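Local coordinates for protein acetylene hydratase (Pelobacter acetylenicus, PDB 2E7Z) that hydrates acetylene to acetaldehyde without net redox change, using a tungsten-bis(molybdopterin guanine dinucleotide) cofactor and a [4Fe-4S] cluster, at residues 70-80 / 443-454. Sequence-based numbering, arbitrary orientation. Where two conformers were deposited one is given.
Sequences RGEQRWERISW and MTPTAQLADYVL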
ATOM      1  N   ARG A  70     -26.672  -6.800  12.052  1.00 11.01           N
ATOM      2  CA  ARG A  70     -25.253  -6.588  11.852  1.00  9.98           C
ATOM      3  C   ARG A  70     -24.867  -5.220  12.408  1.00  9.82           C
ATOM      4  O   ARG A  70     -25.585  -4.243  12.183  1.00 10.18           O
ATOM      5  CB  ARG A  70     -24.907  -6.684  10.361  1.00  9.88           C
ATOM      6  CG  ARG A  70     -23.432  -6.524  10.119  1.00  8.88           C
ATOM      7  CD  ARG A  70     -23.043  -6.787   8.666  1.00  9.67           C
ATOM      8  NE  ARG A  70     -23.541  -8.074   8.180  1.00  9.25           N
ATOM      9  CZ  ARG A  70     -23.035  -9.262   8.506  1.00  9.39           C
ATOM     10  NH1 ARG A  70     -22.010  -9.354   9.348  1.00  9.27           N
ATOM     11  NH2 ARG A  70     -23.533 -10.379   7.935  1.00  9.50           N
ATOM     12  N   GLY A  71     -23.734  -5.173  13.104  1.00  9.65           N
ATOM     13  CA  GLY A  71     -23.280  -3.958  13.821  1.00 10.13           C
ATOM     14  C   GLY A  71     -23.708  -3.832  15.265  1.00 11.28           C
ATOM     15  O   GLY A  71     -23.175  -2.995  15.963  1.00 11.27           O
ATOM     16  N   GLU A  72     -24.638  -4.671  15.686  1.00 10.87           N
ATOM     17  CA  GLU A  72     -25.014  -4.694  17.117  1.00 11.76           C
ATOM     18  C   GLU A  72     -23.900  -5.338  17.930  1.00 12.08           C
ATOM     19  O   GLU A  72     -23.430  -6.430  17.575  1.00 12.01           O
ATOM     20  CB  GLU A  72     -26.303  -5.476  17.308  1.00 12.47           C
ATOM     21  CG  GLU A  72     -26.758  -5.574  18.768  1.00 13.45           C
ATOM     22  CD  GLU A  72     -27.965  -6.484  18.932  1.00 15.01           C
ATOM     23  OE1 GLU A  72     -28.637  -6.798  17.920  1.00 18.04           O
ATOM     24  OE2 GLU A  72     -28.242  -6.883  20.079  1.00 18.92           O
ATOM     25  N   GLN A  73     -23.482  -4.676  19.009  1.00 12.73           N
ATOM     26  CA  GLN A  73     -22.336  -5.164  19.765  1.00 12.46           C
ATOM     27  C   GLN A  73     -22.769  -6.171  20.829  1.00 13.18           C
ATOM     28  O   GLN A  73     -22.814  -5.863  22.036  1.00 16.14           O
ATOM     29  CB  GLN A  73     -21.553  -3.991  20.364  1.00 12.09           C
ATOM     30  CG  GLN A  73     -21.040  -3.048  19.259  1.00 12.47           C
ATOM     31  CD  GLN A  73     -20.199  -3.779  18.215  1.00 11.91           C
ATOM     32  OE1 GLN A  73     -19.116  -4.275  18.532  1.00 12.19           O
ATOM     33  NE2 GLN A  73     -20.702  -3.874  16.973  1.00 11.94           N
ATOM     34  N   ARG A  74     -23.152  -7.355  20.361  1.00 13.06           N
ATOM     35  CA  ARG A  74     -23.561  -8.426  21.268  1.00 12.70           C
ATOM     36  C   ARG A  74     -22.746  -9.640  20.869  1.00 12.57           C
ATOM     37  O   ARG A  74     -22.998 -10.251  19.826  1.00 12.59           O
ATOM     38  CB  ARG A  74     -25.048  -8.728  21.143  1.00 13.48           C
ATOM     39  CG  ARG A  74     -25.625  -9.310  22.430  1.00 16.32           C
ATOM     40  CD  ARG A  74     -27.092  -9.569  22.239  1.00 18.73           C
ATOM     41  NE  ARG A  74     -27.613 -10.221  23.439  1.00 20.67           N
ATOM     42  CZ  ARG A  74     -27.900 -11.519  23.554  1.00 21.54           C
ATOM     43  NH1 ARG A  74     -27.754 -12.348  22.526  1.00 21.92           N
ATOM     44  NH2 ARG A  74     -28.359 -11.993  24.713  1.00 21.65           N
ATOM     45  N   TRP A  75     -21.732  -9.928  21.672  1.00 12.59           N
ATOM     46  CA  TRP A  75     -20.685 -10.887  21.313  1.00 12.22           C
ATOM     47  C   TRP A  75     -20.620 -12.013  22.342  1.00 12.07           C
ATOM     48  O   TRP A  75     -20.811 -11.759  23.552  1.00 13.56           O
ATOM     49  CB  TRP A  75     -19.343 -10.156  21.280  1.00 11.99           C
ATOM     50  CG  TRP A  75     -19.253  -9.100  20.222  1.00 12.55           C
ATOM     51  CD1 TRP A  75     -19.358  -7.757  20.376  1.00 10.85           C
ATOM     52  CD2 TRP A  75     -19.064  -9.328  18.816  1.00 11.37           C
ATOM     53  NE1 TRP A  75     -19.229  -7.121  19.152  1.00 12.55           N
ATOM     54  CE2 TRP A  75     -19.051  -8.064  18.173  1.00 12.31           C
ATOM     55  CE3 TRP A  75     -18.896 -10.479  18.036  1.00 10.84           C
ATOM     56  CZ2 TRP A  75     -18.851  -7.922  16.772  1.00 11.62           C
ATOM     57  CZ3 TRP A  75     -18.711 -10.330  16.633  1.00 10.55           C
ATOM     58  CH2 TRP A  75     -18.704  -9.071  16.047  1.00 10.62           C
ATOM     59  N   GLU A  76     -20.387 -13.239  21.865  1.00 11.89           N
ATOM     60  CA  GLU A  76     -20.132 -14.366  22.772  1.00 12.03           C
ATOM     61  C   GLU A  76     -18.903 -15.131  22.331  1.00 11.84           C
ATOM     62  O   GLU A  76     -18.749 -15.465  21.138  1.00 12.29           O
ATOM     63  CB  GLU A  76     -21.332 -15.307  22.835  1.00 12.41           C
ATOM     64  CG  GLU A  76     -21.151 -16.419  23.850  1.00 12.77           C
ATOM     65  CD  GLU A  76     -22.397 -17.253  24.065  1.00 16.75           C
ATOM     66  OE1 GLU A  76     -23.454 -16.690  24.449  1.00 14.63           O
ATOM     67  OE2 GLU A  76     -22.299 -18.481  23.897  1.00 18.04           O
ATOM     68  N   ARG A  77     -17.983 -15.362  23.265  1.00 11.01           N
ATOM     69  CA  ARG A  77     -16.833 -16.212  22.983  1.00 11.65           C
ATOM     70  C   ARG A  77     -17.234 -17.616  22.500  1.00 11.70           C
ATOM     71  O   ARG A  77     -18.129 -18.252  23.046  1.00 13.43           O
ATOM     72  CB  ARG A  77     -15.888 -16.310  24.208  1.00 11.25           C
ATOM     73  CG  ARG A  77     -14.520 -16.903  23.809  1.00 11.59           C
ATOM     74  CD  ARG A  77     -13.604 -17.116  25.027  1.00 11.38           C
ATOM     75  NE  ARG A  77     -13.215 -15.872  25.647  1.00 12.06           N
ATOM     76  CZ  ARG A  77     -12.445 -15.843  26.738  1.00 12.09           C
ATOM     77  NH1 ARG A  77     -11.971 -16.996  27.242  1.00 11.59           N
ATOM     78  NH2 ARG A  77     -12.130 -14.681  27.296  1.00 14.64           N
ATOM     79  N   ILE A  78     -16.581 -18.085  21.431  1.00 11.29           N
ATOM     80  CA  ILE A  78     -16.723 -19.474  20.972  0.50 12.26           C
ATOM     81  C   ILE A  78     -15.353 -20.069  20.682  1.00 12.03           C
ATOM     82  O   ILE A  78     -14.345 -19.366  20.748  1.00 13.69           O
ATOM     83  CB  ILE A  78     -17.712 -19.675  19.758  0.50 12.40           C
ATOM     84  CG1 ILE A  78     -17.378 -18.772  18.565  0.50 12.59           C
ATOM     85  CG2 ILE A  78     -19.182 -19.570  20.219  0.50 11.98           C
ATOM     86  CD1 ILE A  78     -18.058 -19.251  17.269  0.50  9.74           C
ATOM     87  N   SER A  79     -15.317 -21.358  20.361  1.00 12.80           N
ATOM     88  CA  SER A  79     -14.062 -22.043  20.045  1.00 12.30           C
ATOM     89  C   SER A  79     -13.682 -21.776  18.604  1.00 12.35           C
ATOM     90  O   SER A  79     -14.546 -21.473  17.794  1.00 12.59           O
ATOM     91  CB  SER A  79     -14.227 -23.561  20.230  1.00 12.18           C
ATOM     92  OG  SER A  79     -15.197 -24.101  19.336  1.00 15.44           O
ATOM     93  N   TRP A  80     -12.395 -21.909  18.283  1.00 12.02           N
ATOM     94  CA  TRP A  80     -11.978 -21.921  16.863  1.00 11.70           C
ATOM     95  C   TRP A  80     -12.727 -22.998  16.064  1.00 12.55           C
ATOM     96  O   TRP A  80     -13.197 -22.763  14.957  1.00 11.61           O
ATOM     97  CB  TRP A  80     -10.475 -22.149  16.750  1.00 11.29           C
ATOM     98  CG  TRP A  80      -9.674 -20.893  16.815  1.00 10.46           C
ATOM     99  CD1 TRP A  80      -9.105 -20.334  17.930  1.00 11.00           C
ATOM    100  CD2 TRP A  80      -9.397 -19.998  15.722  1.00 10.36           C
ATOM    101  NE1 TRP A  80      -8.458 -19.145  17.583  1.00 11.73           N
ATOM    102  CE2 TRP A  80      -8.626 -18.928  16.236  1.00  9.67           C
ATOM    103  CE3 TRP A  80      -9.708 -20.013  14.365  1.00 10.17           C
ATOM    104  CZ2 TRP A  80      -8.147 -17.897  15.432  1.00 10.28           C
ATOM    105  CZ3 TRP A  80      -9.229 -18.967  13.553  1.00 11.15           C
ATOM    106  CH2 TRP A  80      -8.463 -17.934  14.088  1.00  9.42           C
ATOM    107  N   MET A 443     -11.177  -5.181  18.255  1.00  9.55           N
ATOM    108  CA  MET A 443     -12.536  -4.954  17.804  0.70  9.13           C
ATOM    109  C   MET A 443     -12.572  -3.641  16.999  1.00  9.53           C
ATOM    110  O   MET A 443     -13.082  -2.621  17.439  1.00  9.48           O
ATOM    111  CB  MET A 443     -13.498  -4.966  19.004  0.70  9.74           C
ATOM    112  CG  MET A 443     -14.977  -4.917  18.665  0.70  9.12           C
ATOM    113  SD  MET A 443     -15.613  -6.232  17.549  0.70  9.15           S
ATOM    114  CE  MET A 443     -15.619  -7.671  18.612  0.70  9.86           C
ATOM    115  N   THR A 444     -12.011  -3.693  15.801  1.00  9.13           N
ATOM    116  CA  THR A 444     -11.941  -2.547  14.922  1.00  8.93           C
ATOM    117  C   THR A 444     -13.337  -2.188  14.404  1.00  8.26           C
ATOM    118  O   THR A 444     -14.284  -2.955  14.555  1.00  8.72           O
ATOM    119  CB  THR A 444     -11.049  -2.848  13.710  1.00  9.16           C
ATOM    120  OG1 THR A 444     -11.723  -3.834  12.926  1.00  8.86           O
ATOM    121  CG2 THR A 444      -9.693  -3.345  14.156  1.00 10.36           C
ATOM    122  N   PRO A 445     -13.478  -1.004  13.788  1.00  7.85           N
ATOM    123  CA  PRO A 445     -14.750  -0.664  13.201  1.00  8.07           C
ATOM    124  C   PRO A 445     -15.250  -1.721  12.207  1.00  8.20           C
ATOM    125  O   PRO A 445     -16.429  -1.993  12.148  1.00  8.43           O
ATOM    126  CB  PRO A 445     -14.479   0.697  12.549  1.00  8.24           C
ATOM    127  CG  PRO A 445     -13.399   1.328  13.479  1.00  8.46           C
ATOM    128  CD  PRO A 445     -12.528   0.137  13.803  1.00  9.49           C
ATOM    129  N   THR A 446     -14.334  -2.324  11.445  1.00  7.60           N
ATOM    130  CA  THR A 446     -14.704  -3.426  10.552  1.00  7.54           C
ATOM    131  C   THR A 446     -15.122  -4.677  11.337  1.00  7.39           C
ATOM    132  O   THR A 446     -16.124  -5.299  11.024  1.00  7.11           O
ATOM    133  CB  THR A 446     -13.528  -3.749   9.614  1.00  7.02           C
ATOM    134  OG1 THR A 446     -13.238  -2.571   8.875  1.00  7.61           O
ATOM    135  CG2 THR A 446     -13.928  -4.839   8.660  1.00  7.29           C
ATOM    136  N   ALA A 447     -14.365  -5.030  12.377  1.00  7.94           N
ATOM    137  CA  ALA A 447     -14.702  -6.199  13.189  1.00  8.14           C
ATOM    138  C   ALA A 447     -16.087  -6.028  13.838  1.00  8.16           C
ATOM    139  O   ALA A 447     -16.838  -6.988  14.007  1.00  8.86           O
ATOM    140  CB  ALA A 447     -13.637  -6.420  14.256  1.00  8.90           C
ATOM    141  N   GLN A 448     -16.435  -4.776  14.122  1.00  8.13           N
ATOM    142  CA  GLN A 448     -17.726  -4.493  14.755  1.00  8.99           C
ATOM    143  C   GLN A 448     -18.909  -4.886  13.893  1.00  7.93           C
ATOM    144  O   GLN A 448     -20.027  -5.094  14.356  1.00  8.86           O
ATOM    145  CB  GLN A 448     -17.802  -3.023  15.059  1.00  8.60           C
ATOM    146  CG  GLN A 448     -16.949  -2.715  16.303  1.00  8.79           C
ATOM    147  CD  GLN A 448     -16.875  -1.238  16.625  1.00  9.13           C
ATOM    148  OE1 GLN A 448     -17.849  -0.500  16.424  1.00 10.37           O
ATOM    149  NE2 GLN A 448     -15.719  -0.798  17.137  1.00 10.46           N
ATOM    150  N   LEU A 449     -18.629  -4.990  12.590  1.00  7.62           N
ATOM    151  CA  LEU A 449     -19.610  -5.348  11.552  1.00  7.85           C
ATOM    152  C   LEU A 449     -19.578  -6.823  11.189  1.00  7.68           C
ATOM    153  O   LEU A 449     -20.286  -7.261  10.272  1.00  8.31           O
ATOM    154  CB  LEU A 449     -19.393  -4.463  10.308  1.00  7.47           C
ATOM    155  CG  LEU A 449     -19.812  -2.997  10.514  1.00  9.09           C
ATOM    156  CD1 LEU A 449     -19.065  -2.019   9.608  1.00  9.80           C
ATOM    157  CD2 LEU A 449     -21.313  -2.826  10.376  1.00 10.15           C
ATOM    158  N   ALA A 450     -18.788  -7.611  11.923  1.00  7.25           N
ATOM    159  CA  ALA A 450     -18.600  -8.999  11.568  1.00  7.87           C
ATOM    160  C   ALA A 450     -19.619  -9.937  12.201  1.00  7.89           C
ATOM    161  O   ALA A 450     -20.231  -9.593  13.210  1.00  8.96           O
ATOM    162  CB  ALA A 450     -17.190  -9.438  11.890  1.00  8.17           C
ATOM    163  N   ASP A 451     -19.767 -11.125  11.601  1.00  7.95           N
ATOM    164  CA  ASP A 451     -20.444 -12.256  12.266  1.00  8.65           C
ATOM    165  C   ASP A 451     -19.485 -12.962  13.223  1.00  9.06           C
ATOM    166  O   ASP A 451     -19.895 -13.492  14.267  1.00  9.10           O
ATOM    167  CB  ASP A 451     -20.969 -13.241  11.237  1.00  8.82           C
ATOM    168  CG  ASP A 451     -22.045 -12.619  10.391  1.00  9.26           C
ATOM    169  OD1 ASP A 451     -23.206 -12.510  10.856  1.00 13.61           O
ATOM    170  OD2 ASP A 451     -21.748 -12.223   9.260  1.00  9.05           O
ATOM    171  N   TYR A 452     -18.206 -12.991  12.861  1.00  8.40           N
ATOM    172  CA  TYR A 452     -17.157 -13.664  13.636  1.00  8.29           C
ATOM    173  C   TYR A 452     -15.908 -12.830  13.621  1.00  8.44           C
ATOM    174  O   TYR A 452     -15.481 -12.375  12.523  1.00  8.62           O
ATOM    175  CB  TYR A 452     -16.805 -15.063  13.060  1.00  9.33           C
ATOM    176  CG  TYR A 452     -17.997 -15.987  12.989  1.00 10.44           C
ATOM    177  CD1 TYR A 452     -18.832 -15.987  11.871  1.00 11.01           C
ATOM    178  CD2 TYR A 452     -18.315 -16.822  14.071  1.00 11.33           C
ATOM    179  CE1 TYR A 452     -19.947 -16.786  11.791  1.00 10.38           C
ATOM    180  CE2 TYR A 452     -19.455 -17.619  14.045  1.00 10.50           C
ATOM    181  CZ  TYR A 452     -20.265 -17.581  12.904  1.00 10.85           C
ATOM    182  OH  TYR A 452     -21.398 -18.359  12.862  1.00 13.44           O
ATOM    183  N   VAL A 453     -15.326 -12.642  14.810  1.00  8.47           N
ATOM    184  CA  VAL A 453     -14.046 -11.969  14.921  1.00  8.62           C
ATOM    185  C   VAL A 453     -13.063 -13.018  15.399  1.00  8.79           C
ATOM    186  O   VAL A 453     -13.303 -13.691  16.411  1.00  9.32           O
ATOM    187  CB  VAL A 453     -14.119 -10.773  15.866  1.00  8.79           C
ATOM    188  CG1 VAL A 453     -12.737 -10.074  15.990  1.00 10.18           C
ATOM    189  CG2 VAL A 453     -15.170  -9.774  15.368  1.00  9.07           C
ATOM    190  N   LEU A 454     -11.989 -13.202  14.639  1.00  8.27           N
ATOM    191  CA  LEU A 454     -11.025 -14.268  14.903  1.00  8.30           C
ATOM    192  C   LEU A 454      -9.710 -13.668  15.311  1.00  8.51           C
ATOM    193  O   LEU A 454      -9.245 -12.749  14.686  1.00  8.32           O
ATOM    194  CB  LEU A 454     -10.846 -15.177  13.690  1.00  8.43           C
ATOM    195  CG  LEU A 454     -12.136 -15.836  13.216  1.00  9.40           C
ATOM    196  CD1 LEU A 454     -11.808 -16.639  11.970  1.00 10.35           C
ATOM    197  CD2 LEU A 454     -12.693 -16.754  14.284  1.00 10.16           C
TER
HETATM  198  O   HOH W   1     -21.723  -7.132  13.585  1.00 11.91           O
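D451 OD2 accepts from both end nitrogens of R70, with NH1 and NH2 each 2.9 Å from it. OD2 lies in the guanidinium plane, and the carboxylate stands nearly perpendicular to it, at 87°. NH2 meets the syn lone pair, while NH1 comes from above the carboxylate. V436 N is a third donor to OD2. The contact joins edge strand 75-77 and its flanks to strand 452-455 of the same mixed sheet, in the molybdopterin oxidoreductase fold, and to the turn leading into it. Strand 63-65 lies between the two strands. R70 NH1 also binds L449 O at 2.9 Å; the bend at chi3 (-52°) brings the guanidinium onto this turn. Q448 O takes Q73 NE2 at 3.0 Å and a water that also bridges G71 N and A450 O. Q73 NE2 gives its other bond to G71 O, and Q73 OE1 receives W75 NE1, so both amide ends are held. The W75 indole points its six-membered ring at the carbonyls of A447 and A450, and W75 CH2 packs 3.7 Å from V453 CG2. T444 touches one molybdopterin guanine dinucleotide of the tungsten cofactor. W80 CH2 packs on L454 CB, and I78 CD1 meets the edge of the Y452 ring. M443 SD lies oblique to the six-membered ring of W75, a Met-aromatic contact; M443 CE makes a CH-pi contact over the five-membered ring, 3.5 Å from W75 CE2.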